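Local coordinates for carbonic anhydrase (Neosartorya fumigata, PDB 6LAC), which probably catalyses the reversible hydration of carbon dioxide to hydrogencarbonate as a zinc-dependent beta-class carbonic anhydrase, at residues C34-A39 with C92-G97; I84-H89 with L137-Q142. The protein carries 1 engineered substitution. All coordinates share one frame; numbering follows the deposited sequence.

Interaction 1. Residues C34-A39 with C92-G97. Engineered in segment 34-39: Ala39 (natural residue Cys). With ZN (zinc ion), chain C.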
ATOM      1  N   CYS A  34       0.577   3.032   6.447  1.00 10.19           N
ATOM      2  CA  CYS A  34       1.418   4.113   5.863  1.00  9.10           C
ATOM      3  C   CYS A  34       2.656   3.558   5.161  1.00  8.43           C
ATOM      4  O   CYS A  34       3.336   2.639   5.633  1.00  8.95           O
ATOM      5  CB  CYS A  34       1.857   5.086   6.930  1.00  9.40           C
ATOM      6  SG  CYS A  34       2.852   6.455   6.266  1.00  9.75           S
ATOM      7  N   SER A  35       2.930   4.146   4.004  1.00  8.76           N
ATOM      8  CA  SER A  35       4.102   3.787   3.179  1.00  9.20           C
ATOM      9  C   SER A  35       5.441   3.868   3.921  1.00  8.84           C
ATOM     10  O   SER A  35       6.336   3.102   3.516  1.00  9.61           O
ATOM     11  CB  SER A  35       4.129   4.657   1.983  1.00  9.75           C
ATOM     12  OG  SER A  35       2.966   4.461   1.175  1.00 10.51           O
ATOM     13  N   ASP A  36       5.609   4.751   4.914  1.00  9.59           N
ATOM     14  CA  ASP A  36       6.943   4.820   5.599  1.00 10.19           C
ATOM     15  C   ASP A  36       6.917   4.066   6.916  1.00 10.33           C
ATOM     16  O   ASP A  36       7.862   4.225   7.704  1.00 11.65           O
ATOM     17  CB  ASP A  36       7.466   6.253   5.717  1.00 10.01           C
ATOM     18  CG  ASP A  36       6.669   7.133   6.664  1.00 10.18           C
ATOM     19  OD1 ASP A  36       5.884   6.602   7.497  1.00 10.89           O
ATOM     20  OD2 ASP A  36       6.847   8.350   6.662  1.00 12.93           O
ATOM     21  N   SER A  37       6.001   3.133   7.150  1.00  9.67           N
ATOM     22  CA  SER A  37       5.958   2.417   8.446  1.00 10.37           C
ATOM     23  C   SER A  37       7.333   1.770   8.658  1.00 10.72           C
ATOM     24  O   SER A  37       7.853   1.813   9.770  1.00 12.27           O
ATOM     25  CB  SER A  37       4.810   1.489   8.476  1.00 10.15           C
ATOM     26  OG  SER A  37       4.720   0.822   9.718  1.00 11.48           O
ATOM     27  N   GLY A  38       7.904   1.103   7.664  1.00 11.23           N
ATOM     28  CA  GLY A  38       9.357   0.775   7.675  1.00 12.00           C
ATOM     29  C   GLY A  38       9.736  -0.218   8.745  1.00 14.04           C
ATOM     30  O   GLY A  38      10.949  -0.177   9.169  1.00 14.64           O
ATOM     31  N   ALA A  39       8.880  -1.114   9.176  1.00 13.60           N
ATOM     32  CA  ALA A  39       9.228  -2.033  10.281  1.00 14.21           C
ATOM     33  C   ALA A  39       8.341  -3.291  10.214  1.00 15.48           C
ATOM     34  O   ALA A  39       8.231  -3.854   9.116  1.00 16.91           O
ATOM     35  CB  ALA A  39       9.127  -1.279  11.591  1.00 16.01           C
ATOM     36  N   CYS A  92       6.295   8.200  12.117  1.00 12.48           N
ATOM     37  CA  CYS A  92       5.854   8.608  10.763  1.00 12.56           C
ATOM     38  C   CYS A  92       6.518   9.911  10.354  1.00 13.03           C
ATOM     39  O   CYS A  92       6.487  10.871  11.098  1.00 15.16           O
ATOM     40  CB  CYS A  92       4.343   8.758  10.814  1.00 11.55           C
ATOM     41  SG  CYS A  92       3.588   8.944   9.173  1.00 11.43           S
ATOM     42  N   HIS A  93       7.081   9.995   9.162  1.00 13.81           N
ATOM     43  CA  HIS A  93       7.658  11.234   8.615  1.00 16.18           C
ATOM     44  C   HIS A  93       6.589  12.036   7.917  1.00 16.24           C
ATOM     45  O   HIS A  93       6.691  13.272   7.761  1.00 23.30           O
ATOM     46  CB  HIS A  93       8.849  10.942   7.690  1.00 18.66           C
ATOM     47  CG  HIS A  93       9.959  10.280   8.401  1.00 22.41           C
ATOM     48  ND1 HIS A  93      10.901  10.955   9.147  1.00 33.92           N
ATOM     49  CD2 HIS A  93      10.259   8.977   8.527  1.00 30.87           C
ATOM     50  CE1 HIS A  93      11.739  10.084   9.689  1.00 30.95           C
ATOM     51  NE2 HIS A  93      11.370   8.875   9.327  1.00 35.00           N
ATOM     52  N   ILE A  94       5.478  11.412   7.534  1.00 16.47           N
ATOM     53  CA  ILE A  94       4.409  12.126   6.820  1.00 15.32           C
ATOM     54  C   ILE A  94       3.527  12.823   7.863  1.00 16.30           C
ATOM     55  O   ILE A  94       3.297  14.073   7.735  1.00 19.63           O
ATOM     56  CB  ILE A  94       3.693  11.153   5.859  1.00 15.94           C
ATOM     57  CG1 ILE A  94       4.630  10.680   4.749  1.00 15.47           C
ATOM     58  CG2 ILE A  94       2.441  11.782   5.308  1.00 15.24           C
ATOM     59  CD1 ILE A  94       4.115   9.480   4.023  1.00 16.00           C
ATOM     60  N   ALA A  95       2.944  12.121   8.835  1.00 16.33           N
ATOM     61  CA  ALA A  95       2.116  12.752   9.906  1.00 17.04           C
ATOM     62  C   ALA A  95       3.043  13.228  11.023  1.00 16.99           C
ATOM     63  O   ALA A  95       3.170  12.575  12.041  1.00 15.25           O
ATOM     64  CB  ALA A  95       1.024  11.836  10.374  1.00 16.18           C
ATOM     65  N   SER A  96       3.767  14.310  10.737  1.00 20.42           N
ATOM     66  CA  SER A  96       4.825  14.807  11.646  1.00 21.63           C
ATOM     67  C   SER A  96       5.063  16.274  11.353  1.00 22.76           C
ATOM     68  O   SER A  96       4.729  16.754  10.270  1.00 23.04           O
ATOM     69  CB  SER A  96       6.120  14.036  11.589  1.00 25.97           C
ATOM     70  OG  SER A  96       7.032  14.557  10.640  1.00 34.31           O
ATOM     71  N   GLY A  97       5.647  16.940  12.341  1.00 19.95           N
ATOM     72  CA  GLY A  97       6.131  18.323  12.217  1.00 23.55           C
ATOM     73  C   GLY A  97       5.026  19.282  11.864  1.00 25.17           C
ATOM     74  O   GLY A  97       3.829  19.021  12.209  1.00 21.90           O
TER
HETATM   75 ZN    ZN C 201       4.080   6.967   8.082  1.00 10.25          ZN
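The carboxylate of Asp36 meets the imidazole of His93 at its edge: OD2 lies in the ring plane, with His93 CD2 3.9 Å from Asp36 OD2. What joins these two residues is a hydrogen bond from main chain to side chain, His93 N to Asp36 OD2 at 3.0 Å. The amide comes in on the syn side, out of the carboxylate plane, and the N-H...O angle of 146° leaves the bond bent. Zinc takes the other oxygen, with Asp36 OD1 1.9 Å from the ion. CG of Asp36 stands between its own backbone N and carbonyl carbon (chi1 68°), which carries the carboxylate over to the metal and the 92-97 loop. Cys34 SG at 2.2 Å and Cys92 SG at 2.3 Å add two thiolates to the zinc, and His89 completes the set. Four protein ligands, with Asp36 where a water or hydroxide would otherwise bind, is the closed arrangement known from type II beta-carbonic anhydrases. Each sulfur is also held by an amide of its own loop. Ala95 N reaches Cys92 SG over 3.3 Å at a nearly straight 170°, and Asp36 N reaches Cys34 SG over a longer 3.5 Å; both would be expected to temper the thiolate charge. The second lies within a type I turn from Cys34 to Ser37, closed by Ser37 N on Cys34 O. Ile94 brings its CD1 methyl to 4.0 Å from Cys34 SG, and CD1 also lies beside Asp36 OD2. Tyr74 of the second subunit packs on His93 and Ile94, while Phe53 of that subunit packs on Asp36.

Interaction 2. Residues I84-H89 with L137-Q142. With ZN (zinc ion), chain C.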
ATOM      1  N   ILE A  84     -12.368  -3.033   8.602  1.00  9.62           N
ATOM      2  CA  ILE A  84     -11.312  -2.136   8.057  1.00  9.27           C
ATOM      3  C   ILE A  84     -10.487  -1.691   9.252  1.00 10.02           C
ATOM      4  O   ILE A  84     -11.112  -1.265  10.247  1.00 10.56           O
ATOM      5  CB  ILE A  84     -11.898  -0.937   7.332  1.00  9.80           C
ATOM      6  CG1 ILE A  84     -12.734  -1.395   6.141  1.00 10.24           C
ATOM      7  CG2 ILE A  84     -10.763   0.015   6.890  1.00 10.45           C
ATOM      8  CD1 ILE A  84     -13.511  -0.307   5.424  1.00 11.49           C
ATOM      9  N   VAL A  85      -9.173  -1.775   9.195  1.00 10.41           N
ATOM     10  CA  VAL A  85      -8.304  -1.205  10.235  1.00 10.47           C
ATOM     11  C   VAL A  85      -7.541  -0.064   9.604  1.00 10.11           C
ATOM     12  O   VAL A  85      -6.892  -0.318   8.548  1.00 11.20           O
ATOM     13  CB  VAL A  85      -7.374  -2.280  10.802  1.00 10.97           C
ATOM     14  CG1 VAL A  85      -6.466  -1.640  11.854  1.00 11.13           C
ATOM     15  CG2 VAL A  85      -8.140  -3.423  11.416  1.00 11.39           C
ATOM     16  N   ILE A  86      -7.528   1.109  10.192  1.00  9.41           N
ATOM     17  CA  ILE A  86      -6.579   2.187   9.831  1.00 10.14           C
ATOM     18  C   ILE A  86      -5.485   2.178  10.875  1.00 10.65           C
ATOM     19  O   ILE A  86      -5.773   2.391  12.061  1.00 10.92           O
ATOM     20  CB  ILE A  86      -7.264   3.541   9.707  1.00 11.39           C
ATOM     21  CG1 ILE A  86      -8.403   3.428   8.696  1.00 13.57           C
ATOM     22  CG2 ILE A  86      -6.251   4.636   9.350  1.00 12.66           C
ATOM     23  CD1 ILE A  86      -9.117   4.708   8.400  1.00 14.49           C
ATOM     24  N   CYS A  87      -4.290   1.814  10.460  1.00  9.96           N
ATOM     25  CA  CYS A  87      -3.142   1.689  11.360  1.00  9.98           C
ATOM     26  C   CYS A  87      -2.169   2.823  11.106  1.00  9.58           C
ATOM     27  O   CYS A  87      -1.566   2.879  10.010  1.00 10.83           O
ATOM     28  CB  CYS A  87      -2.447   0.386  11.146  1.00 10.02           C
ATOM     29  SG  CYS A  87      -1.189   0.046  12.409  1.00 11.88           S
ATOM     30  N   GLY A  88      -1.968   3.727  12.044  1.00  9.42           N
ATOM     31  CA  GLY A  88      -0.859   4.678  12.026  1.00 10.21           C
ATOM     32  C   GLY A  88       0.332   4.126  12.731  1.00 10.67           C
ATOM     33  O   GLY A  88       0.304   2.988  13.225  1.00 10.70           O
ATOM     34  N   HIS A  89       1.421   4.902  12.720  1.00  9.90           N
ATOM     35  CA  HIS A  89       2.642   4.380  13.359  1.00 10.33           C
ATOM     36  C   HIS A  89       3.487   5.526  13.891  1.00  9.85           C
ATOM     37  O   HIS A  89       3.712   6.506  13.228  1.00 10.83           O
ATOM     38  CB  HIS A  89       3.416   3.469  12.380  1.00 10.40           C
ATOM     39  CG  HIS A  89       3.967   4.216  11.249  1.00  9.24           C
ATOM     40  ND1 HIS A  89       5.320   4.578  11.164  1.00  9.98           N
ATOM     41  CD2 HIS A  89       3.360   4.848  10.240  1.00  9.98           C
ATOM     42  CE1 HIS A  89       5.482   5.325  10.112  1.00 10.42           C
ATOM     43  NE2 HIS A  89       4.310   5.503   9.514  1.00 11.21           N
ATOM     44  N   LEU A 137      -4.069  11.456  16.198  1.00 11.47           N
ATOM     45  CA  LEU A 137      -5.170  12.295  15.723  1.00 12.69           C
ATOM     46  C   LEU A 137      -5.473  11.950  14.280  1.00 11.84           C
ATOM     47  O   LEU A 137      -6.635  12.002  13.852  1.00 12.95           O
ATOM     48  CB  LEU A 137      -4.874  13.783  15.920  1.00 13.78           C
ATOM     49  CG  LEU A 137      -4.879  14.247  17.389  1.00 16.01           C
ATOM     50  CD1 LEU A 137      -4.137  15.548  17.513  1.00 17.37           C
ATOM     51  CD2 LEU A 137      -6.305  14.406  17.894  1.00 15.82           C
ATOM     52  N   ASN A 138      -4.446  11.741  13.456  1.00 11.33           N
ATOM     53  CA  ASN A 138      -4.668  11.392  12.038  1.00 10.91           C
ATOM     54  C   ASN A 138      -5.455  10.078  11.970  1.00 10.06           C
ATOM     55  O   ASN A 138      -6.360   9.978  11.157  1.00 11.12           O
ATOM     56  CB  ASN A 138      -3.348  11.362  11.299  1.00 10.62           C
ATOM     57  CG  ASN A 138      -3.485  11.066   9.840  1.00 11.28           C
ATOM     58  OD1 ASN A 138      -4.247  11.744   9.164  1.00 12.38           O
ATOM     59  ND2 ASN A 138      -2.735  10.051   9.392  1.00 13.08           N
ATOM     60  N   VAL A 139      -5.076   9.089  12.752  1.00 10.56           N
ATOM     61  CA  VAL A 139      -5.845   7.804  12.748  1.00 10.43           C
ATOM     62  C   VAL A 139      -7.297   8.082  13.120  1.00 11.75           C
ATOM     63  O   VAL A 139      -8.195   7.656  12.374  1.00 11.91           O
ATOM     64  CB  VAL A 139      -5.240   6.758  13.679  1.00 11.10           C
ATOM     65  CG1 VAL A 139      -6.136   5.530  13.729  1.00 11.22           C
ATOM     66  CG2 VAL A 139      -3.834   6.343  13.225  1.00 11.09           C
ATOM     67  N   LEU A 140      -7.534   8.859  14.164  1.00 11.89           N
ATOM     68  CA  LEU A 140      -8.934   9.102  14.601  1.00 12.23           C
ATOM     69  C   LEU A 140      -9.683   9.798  13.496  1.00 13.62           C
ATOM     70  O   LEU A 140     -10.834   9.416  13.215  1.00 13.65           O
ATOM     71  CB  LEU A 140      -8.899   9.936  15.861  1.00 15.73           C
ATOM     72  CG  LEU A 140      -8.491   9.215  17.135  1.00 21.15           C
ATOM     73  CD1 LEU A 140      -8.296  10.241  18.249  1.00 23.42           C
ATOM     74  CD2 LEU A 140      -9.504   8.154  17.536  1.00 23.84           C
ATOM     75  N   GLU A 141      -9.094  10.819  12.877  1.00 13.51           N
ATOM     76  CA  GLU A 141      -9.829  11.577  11.839  1.00 13.76           C
ATOM     77  C   GLU A 141      -9.982  10.723  10.600  1.00 13.00           C
ATOM     78  O   GLU A 141     -11.045  10.794   9.950  1.00 14.00           O
ATOM     79  CB  GLU A 141      -9.127  12.915  11.601  1.00 16.76           C
ATOM     80  CG  GLU A 141      -9.175  13.788  12.845  1.00 22.67           C
ATOM     81  CD  GLU A 141     -10.374  14.695  13.052  1.00 27.25           C
ATOM     82  OE1 GLU A 141     -11.515  14.288  12.681  1.00 27.39           O
ATOM     83  OE2 GLU A 141     -10.162  15.828  13.584  1.00 28.14           O
ATOM     84  N   GLN A 142      -9.034   9.876  10.244  1.00 12.51           N
ATOM     85  CA  GLN A 142      -9.253   8.997   9.078  1.00 12.29           C
ATOM     86  C   GLN A 142     -10.376   7.986   9.347  1.00 11.70           C
ATOM     87  O   GLN A 142     -11.134   7.698   8.450  1.00 11.89           O
ATOM     88  CB  GLN A 142      -7.967   8.265   8.711  1.00 12.32           C
ATOM     89  CG  GLN A 142      -6.876   9.191   8.172  1.00 13.55           C
ATOM     90  CD  GLN A 142      -7.291   9.883   6.914  1.00 13.91           C
ATOM     91  OE1 GLN A 142      -7.818   9.277   6.010  1.00 13.78           O
ATOM     92  NE2 GLN A 142      -7.035  11.182   6.809  1.00 20.33           N
TER
HETATM   93 ZN    ZN C 201       4.080   6.967   8.082  1.00 10.25          ZN
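Ile86 and Gly88 face Val139 and Gln142 where helix 127-148 packs along strand 83-89, the two short axes 8.2 Å apart and running nearly antiparallel at 164°. The helix belongs to the beta-alpha-beta crossover that leads from this strand to its parallel neighbour, strand 162-169. Ile86 forks at CB. Its CG2 branch, anti to the backbone N, heads between the two helix residues, with Ile86 CG2 4.5 Å from Val139 CG1 and nearer to the CB of Gln142. The other branch passes through CG1 to the CD1 tip, which ends on the helix backbone with Ile86 CD1 3.6 Å from Gln142 O. That same methyl lies 3.8 Å from Gln142 CB, and the two side chains cross at about a right angle. Gln142 then bends at its second torsion (chi2 -62°), taking the amide away from the strand to accept a bond at OE1 from Met62 N. One turn back along the helix, Val139 splits its two methyls over the strand backbone. CG1 rests against a carbonyl, 3.6 Å from Ile86 O, and CG2 settles on the glycine. Because Gly88 has no side chain, the methyl can come right down to the main chain. Cys87 points the other way, into Trp31, Met166 and Tyr168 on the far side of the sheet. His89, next along, also turns from the helix and delivers its NE2 to the zinc ion. The tightest approach between helix and strand is Val139 CG2 to Gly88 N, 3.4 Å.

In the fold
Interactions 1 and 2 have centres about 12 Å apart and share the zinc site. Interaction 1 contributes three ligands; interaction 2 supplies the fourth, His89, from the C-terminal end of strand 83-89, beside the end of parallel strand 29-34 where Cys34 sits. At the metal, Asp36 OD1 and His89 NE2 are 2.8 Å apart, and Ser37 CA packs 3.4 Å from His89 CE1. Away from the ion, Ala95 CB lies 4.3 Å from Asn138 ND2, and Cys92 touches Val135, so helix 127-148 backs both the 92-97 loop and the strand. Along the chain the segments alternate, 34-39, 84-89, 92-97, 137-142.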